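Local coordinates for stringent starvation protein B (Caulobacter vibrioides, PDB 2QAS) that probably serves as an adaptor that delivers ssrA-tagged proteins to the ClpX unfoldase for degradation, at residues A[25-31]-A[107-113]; A[32-36]-A[83-87]; A[51-55]-A[65-69]. All blocks are in the same frame, centred on the assembly; numbering follows the deposited sequence.

Contact 1 (A[25-31]-A[107-113])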
loop_
_atom_site.group_PDB
_atom_site.type_symbol
_atom_site.label_atom_id
_atom_site.label_comp_id
_atom_site.label_asym_id
_atom_site.label_seq_id
_atom_site.Cartn_x
_atom_site.Cartn_y
_atom_site.Cartn_z
ATOM N N ARG A 25 3.918 1.903 3.302
ATOM C CA ARG A 25 4.917 2.965 3.287
ATOM C C ARG A 25 4.446 3.986 2.260
ATOM O O ARG A 25 4.746 5.180 2.362
ATOM C CB ARG A 25 6.294 2.424 2.893
ATOM C CG ARG A 25 6.946 1.558 3.967
ATOM C CD ARG A 25 8.336 1.106 3.549
ATOM N NE ARG A 25 8.981 0.300 4.588
ATOM C CZ ARG A 25 9.405 0.777 5.756
ATOM N NH1 ARG A 25 9.257 2.065 6.043
ATOM N NH2 ARG A 25 9.975 -0.034 6.642
ATOM N N GLY A 26 3.680 3.499 1.286
ATOM C CA GLY A 26 3.154 4.348 0.234
ATOM C C GLY A 26 2.194 5.417 0.719
ATOM O O GLY A 26 1.958 6.400 0.013
ATOM N N VAL A 27 1.622 5.231 1.906
ATOM C CA VAL A 27 0.703 6.228 2.458
ATOM C C VAL A 27 1.528 7.441 2.891
ATOM O O VAL A 27 1.087 8.587 2.782
ATOM C CB VAL A 27 -0.076 5.686 3.682
ATOM C CG1 VAL A 27 -0.883 6.806 4.327
ATOM C CG2 VAL A 27 -1.009 4.572 3.253
ATOM N N VAL A 28 2.734 7.178 3.380
ATOM C CA VAL A 28 3.621 8.250 3.805
ATOM C C VAL A 28 3.962 9.088 2.582
ATOM O O VAL A 28 3.881 10.312 2.606
ATOM C CB VAL A 28 4.912 7.686 4.417
ATOM C CG1 VAL A 28 5.856 8.816 4.772
ATOM C CG2 VAL A 28 4.567 6.849 5.659
ATOM N N LYS A 29 4.332 8.416 1.502
ATOM C CA LYS A 29 4.669 9.103 0.267
ATOM C C LYS A 29 3.506 9.925 -0.263
ATOM O O LYS A 29 3.688 11.046 -0.740
ATOM C CB LYS A 29 5.082 8.086 -0.777
ATOM C CG LYS A 29 5.164 8.625 -2.173
ATOM C CD LYS A 29 5.700 7.533 -3.057
ATOM C CE LYS A 29 5.662 7.913 -4.513
ATOM N NZ LYS A 29 5.993 6.707 -5.317
ATOM N N ALA A 30 2.305 9.375 -0.184
ATOM C CA ALA A 30 1.145 10.105 -0.674
ATOM C C ALA A 30 0.830 11.298 0.229
ATOM O O ALA A 30 0.398 12.343 -0.253
ATOM C CB ALA A 30 -0.050 9.183 -0.775
ATOM N N ALA A 31 1.049 11.143 1.534
ATOM C CA ALA A 31 0.813 12.220 2.493
ATOM C C ALA A 31 1.838 13.343 2.274
ATOM O O ALA A 31 1.506 14.531 2.365
ATOM C CB ALA A 31 0.917 11.685 3.916
ATOM N N TYR A 107 11.871 6.127 1.621
ATOM C CA TYR A 107 10.687 5.647 2.308
ATOM C C TYR A 107 11.013 4.329 2.999
ATOM O O TYR A 107 10.368 3.951 3.974
ATOM C CB TYR A 107 9.539 5.499 1.321
ATOM C CG TYR A 107 9.210 6.821 0.675
ATOM C CD1 TYR A 107 9.491 7.052 -0.667
ATOM C CD2 TYR A 107 8.674 7.870 1.428
ATOM C CE1 TYR A 107 9.251 8.297 -1.249
ATOM C CE2 TYR A 107 8.431 9.117 0.858
ATOM C CZ TYR A 107 8.723 9.325 -0.480
ATOM O OH TYR A 107 8.508 10.558 -1.050
ATOM N N ALA A 108 12.046 3.652 2.506
ATOM C CA ALA A 108 12.480 2.386 3.076
ATOM C C ALA A 108 13.061 2.582 4.479
ATOM O O ALA A 108 13.005 1.682 5.321
ATOM C CB ALA A 108 13.520 1.745 2.175
ATOM N N ALA A 109 13.617 3.762 4.737
ATOM C CA ALA A 109 14.210 4.032 6.040
ATOM C C ALA A 109 13.164 4.305 7.119
ATOM O O ALA A 109 13.457 4.206 8.304
ATOM C CB ALA A 109 15.170 5.193 5.932
ATOM N N LEU A 110 11.942 4.628 6.708
ATOM C CA LEU A 110 10.872 4.926 7.652
ATOM C C LEU A 110 10.554 3.813 8.630
ATOM O O LEU A 110 10.589 2.635 8.278
ATOM C CB LEU A 110 9.596 5.285 6.901
ATOM C CG LEU A 110 9.383 6.766 6.615
ATOM C CD1 LEU A 110 10.627 7.380 5.999
ATOM C CD2 LEU A 110 8.196 6.897 5.689
ATOM N N THR A 111 10.231 4.196 9.863
ATOM C CA THR A 111 9.874 3.222 10.878
ATOM C C THR A 111 8.594 3.647 11.590
ATOM O O THR A 111 7.949 2.844 12.257
ATOM C CB THR A 111 10.999 3.029 11.922
ATOM O OG1 THR A 111 11.095 4.186 12.752
ATOM C CG2 THR A 111 12.334 2.804 11.235
ATOM N N ARG A 112 8.208 4.907 11.447
ATOM C CA ARG A 112 6.988 5.348 12.100
ATOM C C ARG A 112 6.391 6.581 11.439
ATOM O O ARG A 112 7.117 7.430 10.923
ATOM C CB ARG A 112 7.254 5.629 13.580
ATOM C CG ARG A 112 5.990 5.663 14.416
ATOM C CD ARG A 112 6.074 6.685 15.533
ATOM N NE ARG A 112 4.829 6.749 16.295
ATOM C CZ ARG A 112 4.484 7.762 17.087
ATOM N NH1 ARG A 112 5.296 8.808 17.221
ATOM N NH2 ARG A 112 3.325 7.734 17.742
ATOM N N PHE A 113 5.065 6.663 11.451
ATOM C CA PHE A 113 4.335 7.777 10.864
ATOM C C PHE A 113 3.205 8.140 11.811
ATOM O O PHE A 113 2.495 7.256 12.281
ATOM C CB PHE A 113 3.736 7.383 9.518
ATOM C CG PHE A 113 3.049 8.515 8.816
ATOM C CD1 PHE A 113 3.796 9.516 8.190
ATOM C CD2 PHE A 113 1.657 8.604 8.805
ATOM C CE1 PHE A 113 3.166 10.594 7.565
ATOM C CE2 PHE A 113 1.011 9.677 8.184
ATOM C CZ PHE A 113 1.770 10.676 7.563
#
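Helix 25-31 crosses strand 110-113 at 66° with the axes 9.7 Å apart at their closest, which sets R25 opposite Y107 and V28 opposite F113. The polar end of the contact belongs to R25, whose chain runs extended from CG to NE along the turn 107-109. Its NH1 gives a fairly straight hydrogen bond to L110 O at 2.7 Å, and NH2 adds a weak one to the same oxygen. That oxygen lies near the guanidinium plane, yet NH1 stands above the L110 carbonyl plane, 44° out of it. A long chain ending in a flat group with several N-H bonds suits this place, since it can reach the L110 carbonyl at its edge while A108 O lies over its face.

Farther along the helix the chemistry becomes apolar. K29 lays CB over one face of the Y107 ring, 4.0 Å from its centroid in a CH-pi contact, while its extended chain carries NZ off to E87; the ring's hydroxyl pairs with G86 O. V28 lies alongside F113, the two chains running opposite ways, with V28 CG2 3.8 Å from F113 CD1. CG of F113 stands anti to the backbone N (chi1 -176°), which carries the ring past V28 until its CZ lies 3.9 Å from A31 CB. The small methyl of A31 lets this ring come close to the helix.

T111 and R112 form a classic beta bulge opposite T50. F113 also packs on I49 of strand 47-52 and L122 of strand 120-123, so the helix lies across one face of the four-stranded sheet; V27, A30 and A31 touch A23, M19 and M14 of the second subunit.

Contact 2 (A[32-36]-A[83-87]); sequences LKKAA and LAPGE
L32 and A35 of helix 16-35, with A36 following, pack against L83 and P85 of strand 81-85: helix-on-sheet packing, here against an outermost strand of the three-stranded antiparallel sheet. The tight part lies around A36, L83 and P85. A36 CB is set against P85 CD at 3.5 Å and L83 CG at 4.0 Å. With chi1 of L83 at 173°, its branched end is swung across from the backbone N and CD2 is directed toward L32 and A35, 3.7 Å from A35 CB and 4.2 Å from L32 CD2. Alanines suit this turn because their short methyls allow the strand to approach closely. P85 adds a compact, rigid ring: its CB meets L32 CB at 4.0 Å, and its CG lies beside the helix carbonyl L32 O. F90 of the neighbouring strand 89-96 helps to bury both leucines.

The solvent side is looser and charged. K33 runs its extended chain past the proline ring, K33 CG to P85 CG at 4.0 Å, using its methylenes as apolar cover before the ammonium reaches the E87 carboxylate. E87, bent at chi2, has K29 as a second partner. K33 NZ makes a weak, hydrogen-bonded salt bridge to E87 OE1 at 3.2 Å.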
loop_
_atom_site.group_PDB
_atom_site.type_symbol
_atom_site.label_atom_id
_atom_site.label_comp_id
_atom_site.label_asym_id
_atom_site.label_seq_id
_atom_site.Cartn_x
_atom_site.Cartn_y
_atom_site.Cartn_z
ATOM N N LEU A 32 3.082 12.970 1.985
ATOM C CA LEU A 32 4.120 13.963 1.735
ATOM C C LEU A 32 3.889 14.723 0.428
ATOM O O LEU A 32 4.420 15.810 0.250
ATOM C CB LEU A 32 5.510 13.311 1.725
ATOM C CG LEU A 32 5.993 12.839 3.104
ATOM C CD1 LEU A 32 7.316 12.126 2.998
ATOM C CD2 LEU A 32 6.125 14.032 4.024
ATOM N N LYS A 33 3.107 14.161 -0.491
ATOM C CA LYS A 33 2.838 14.853 -1.751
ATOM C C LYS A 33 1.771 15.908 -1.535
ATOM O O LYS A 33 1.759 16.934 -2.208
ATOM C CB LYS A 33 2.406 13.876 -2.858
ATOM C CG LYS A 33 3.574 13.082 -3.425
ATOM C CD LYS A 33 3.210 12.276 -4.657
ATOM C CE LYS A 33 4.464 11.630 -5.264
ATOM N NZ LYS A 33 4.189 10.852 -6.521
ATOM N N LYS A 34 0.871 15.659 -0.596
ATOM C CA LYS A 34 -0.156 16.643 -0.292
ATOM C C LYS A 34 0.498 17.774 0.501
ATOM O O LYS A 34 0.104 18.930 0.389
ATOM C CB LYS A 34 -1.282 16.012 0.535
ATOM C CG LYS A 34 -2.045 14.917 -0.193
ATOM C CD LYS A 34 -3.256 14.466 0.606
ATOM C CE LYS A 34 -4.036 13.381 -0.132
ATOM N NZ LYS A 34 -5.315 13.040 0.570
ATOM N N ALA A 35 1.508 17.429 1.296
ATOM C CA ALA A 35 2.221 18.413 2.107
ATOM C C ALA A 35 3.147 19.254 1.240
ATOM O O ALA A 35 3.481 20.384 1.588
ATOM C CB ALA A 35 3.029 17.709 3.197
ATOM N N ALA A 36 3.574 18.695 0.115
ATOM C CA ALA A 36 4.467 19.403 -0.789
ATOM C C ALA A 36 3.668 20.293 -1.727
ATOM O O ALA A 36 4.234 21.117 -2.441
ATOM C CB ALA A 36 5.298 18.413 -1.583
ATOM N N LEU A 83 9.899 20.966 0.503
ATOM C CA LEU A 83 9.655 19.540 0.633
ATOM C C LEU A 83 9.574 18.989 -0.793
ATOM O O LEU A 83 8.736 19.431 -1.587
ATOM C CB LEU A 83 8.334 19.305 1.360
ATOM C CG LEU A 83 7.848 17.862 1.437
ATOM C CD1 LEU A 83 8.897 16.993 2.087
ATOM C CD2 LEU A 83 6.561 17.822 2.209
ATOM N N ALA A 84 10.452 18.047 -1.123
ATOM C CA ALA A 84 10.480 17.453 -2.458
ATOM C C ALA A 84 10.359 15.940 -2.350
ATOM O O ALA A 84 11.359 15.240 -2.194
ATOM C CB ALA A 84 11.769 17.808 -3.163
ATOM N N PRO A 85 9.124 15.420 -2.417
ATOM C CA PRO A 85 8.898 13.976 -2.319
ATOM C C PRO A 85 9.026 13.231 -3.645
ATOM O O PRO A 85 8.100 13.222 -4.458
ATOM C CB PRO A 85 7.494 13.888 -1.724
ATOM C CG PRO A 85 6.812 15.064 -2.319
ATOM C CD PRO A 85 7.857 16.161 -2.258
ATOM N N GLY A 86 10.192 12.622 -3.855
ATOM C CA GLY A 86 10.432 11.864 -5.070
ATOM C C GLY A 86 9.637 10.572 -5.015
ATOM O O GLY A 86 8.819 10.388 -4.110
ATOM N N GLU A 87 9.868 9.664 -5.957
ATOM C CA GLU A 87 9.114 8.414 -5.950
ATOM C C GLU A 87 9.711 7.376 -5.001
ATOM O O GLU A 87 8.991 6.512 -4.506
ATOM C CB GLU A 87 8.981 7.846 -7.377
ATOM C CG GLU A 87 8.183 8.752 -8.364
ATOM C CD GLU A 87 6.650 8.748 -8.165
ATOM O OE1 GLU A 87 5.958 9.565 -8.810
ATOM O OE2 GLU A 87 6.129 7.930 -7.382
#

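Contact 3 (A[51-55]-A[65-69]); sequences FKTKA and LSKYP
P69 O is gripped from two directions: K54 NZ donates to it at 2.9 Å, and a water molecule adds a weak bond of its own. The same water accepts the backbone N-H of K54, so one lysine residue holds one carbonyl both directly and through a bridge. The lysine bond comes in well to the side of the carbonyl, with a C=O...N angle of 119° and the donor tilted from the carbonyl plane. K54 reaches it with a chain extended as far as CE, then turned at chi4 (59°), so that it curls along P69 O, with K54 CG 3.5 Å from that oxygen. A long flexible side chain suits this exposed edge, where the ammonium can meet solvent as well as the carbonyl.

T53 does the buried work. Its OG1 donates to Y68 O at 2.9 Å, approaching more nearly head-on (C=O...O 144°); the proton goes chiefly to this oxygen, with D70 O a weak further partner. The other branch, CG2, faces helix 62-67 and touches L65 CD2 at 3.7 Å. Threonine fits here because its two branches separate the tasks: a hydroxyl for the carbonyl just after the helix end, a methyl for the leucine.

Y68, the first residue to leave helical geometry, turns the chain toward strand 71-76; T53 pairs with D70 just before it through the backbone and packs on M72. The neighbouring antiparallel strands 47-52 and 71-76 are thus joined through helix 62-67. The Y68 ring packs on an apolar side chain of a bound peptide, consistent with the peptide-binding groove of an SspB adaptor.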
loop_
_atom_site.group_PDB
_atom_site.type_symbol
_atom_site.label_atom_id
_atom_site.label_comp_id
_atom_site.label_asym_id
_atom_site.label_seq_id
_atom_site.Cartn_x
_atom_site.Cartn_y
_atom_site.Cartn_z
ATOM N N PHE A 51 12.712 7.865 11.253
ATOM C CA PHE A 51 13.508 7.032 10.357
ATOM C C PHE A 51 14.857 6.596 10.923
ATOM O O PHE A 51 15.385 7.185 11.875
ATOM C CB PHE A 51 13.768 7.761 9.046
ATOM C CG PHE A 51 14.597 9.005 9.203
ATOM C CD1 PHE A 51 14.029 10.181 9.681
ATOM C CD2 PHE A 51 15.952 8.996 8.878
ATOM C CE1 PHE A 51 14.795 11.331 9.832
ATOM C CE2 PHE A 51 16.733 10.137 9.024
ATOM C CZ PHE A 51 16.157 11.312 9.501
ATOM N N LYS A 52 15.416 5.569 10.293
ATOM C CA LYS A 52 16.703 5.018 10.684
ATOM C C LYS A 52 17.784 5.862 10.024
ATOM O O LYS A 52 17.895 5.888 8.804
ATOM C CB LYS A 52 16.811 3.561 10.214
ATOM C CG LYS A 52 17.774 2.705 11.025
ATOM C CD LYS A 52 17.204 2.384 12.411
ATOM C CE LYS A 52 18.256 1.737 13.315
ATOM N NZ LYS A 52 18.920 0.574 12.655
ATOM N N THR A 53 18.569 6.548 10.845
ATOM C CA THR A 53 19.649 7.420 10.389
ATOM C C THR A 53 20.734 6.722 9.574
ATOM O O THR A 53 21.307 7.312 8.652
ATOM C CB THR A 53 20.325 8.097 11.588
ATOM O OG1 THR A 53 19.355 8.867 12.305
ATOM C CG2 THR A 53 21.444 9.012 11.127
ATOM N N LYS A 54 21.023 5.470 9.917
ATOM C CA LYS A 54 22.063 4.715 9.222
ATOM C C LYS A 54 21.576 3.947 8.001
ATOM O O LYS A 54 22.383 3.435 7.222
ATOM C CB LYS A 54 22.764 3.762 10.197
ATOM C CG LYS A 54 23.759 4.460 11.124
ATOM C CD LYS A 54 24.442 3.467 12.056
ATOM C CE LYS A 54 25.619 4.103 12.783
ATOM N NZ LYS A 54 25.201 5.278 13.594
ATOM N N ALA A 55 20.260 3.865 7.832
ATOM C CA ALA A 55 19.700 3.181 6.675
ATOM C C ALA A 55 20.412 3.727 5.433
ATOM O O ALA A 55 20.743 4.912 5.371
ATOM C CB ALA A 55 18.203 3.449 6.587
ATOM N N LEU A 65 23.723 13.948 11.671
ATOM C CA LEU A 65 23.569 12.496 11.640
ATOM C C LEU A 65 24.268 11.812 12.814
ATOM O O LEU A 65 23.766 10.828 13.354
ATOM C CB LEU A 65 24.119 11.931 10.329
ATOM C CG LEU A 65 23.441 12.354 9.024
ATOM C CD1 LEU A 65 24.121 11.663 7.846
ATOM C CD2 LEU A 65 21.969 11.998 9.077
ATOM N N SER A 66 25.428 12.337 13.200
ATOM C CA SER A 66 26.208 11.785 14.310
ATOM C C SER A 66 25.489 11.935 15.650
ATOM O O SER A 66 25.681 11.135 16.568
ATOM C CB SER A 66 27.566 12.484 14.388
ATOM O OG SER A 66 28.250 12.395 13.151
ATOM N N LYS A 67 24.665 12.968 15.755
ATOM C CA LYS A 67 23.911 13.234 16.971
ATOM C C LYS A 67 22.809 12.187 17.159
ATOM O O LYS A 67 22.447 11.848 18.286
ATOM C CB LYS A 67 23.309 14.636 16.880
ATOM C CG LYS A 67 22.612 15.130 18.132
ATOM C CD LYS A 67 22.203 16.587 17.934
ATOM C CE LYS A 67 21.813 17.254 19.235
ATOM N NZ LYS A 67 21.682 18.724 19.038
ATOM N N TYR A 68 22.286 11.674 16.046
ATOM C CA TYR A 68 21.223 10.673 16.075
ATOM C C TYR A 68 21.699 9.354 15.471
ATOM O O TYR A 68 21.470 9.073 14.292
ATOM C CB TYR A 68 20.006 11.207 15.326
ATOM C CG TYR A 68 19.429 12.433 15.995
ATOM C CD1 TYR A 68 18.676 12.320 17.165
ATOM C CD2 TYR A 68 19.701 13.714 15.508
ATOM C CE1 TYR A 68 18.213 13.448 17.837
ATOM C CE2 TYR A 68 19.243 14.850 16.175
ATOM C CZ TYR A 68 18.500 14.705 17.339
ATOM O OH TYR A 68 18.053 15.818 18.011
ATOM N N PRO A 69 22.356 8.519 16.296
ATOM C CA PRO A 69 22.913 7.207 15.949
ATOM C C PRO A 69 22.004 6.299 15.117
ATOM O O PRO A 69 22.375 5.907 14.007
ATOM C CB PRO A 69 23.255 6.606 17.315
ATOM C CG PRO A 69 22.240 7.242 18.228
ATOM C CD PRO A 69 22.292 8.675 17.761
HETATM O O HOH W 1 20.370 4.015 12.016
#

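Overall arrangement
Contacts 1 and 2 use successive turns of helix 16-35, the first against the four-stranded sheet and the second against the edge of the three-stranded one, so a single helix bridges both. They touch directly, through E87 and G86 of contact 2. Both are partly buried, contact 1 with more buried residues; it mixes aromatic packing with an arginine on a backbone carbonyl, whereas contact 2 has an aliphatic centre and a charged rim. Contact 3, at the surface about 17 Å from contact 1 between centres, relies on side-chain bonds to backbone carbonyls. It meets contact 1 where A109 O, just before strand 110-115, probably bonds to K52 N, but does not touch contact 2.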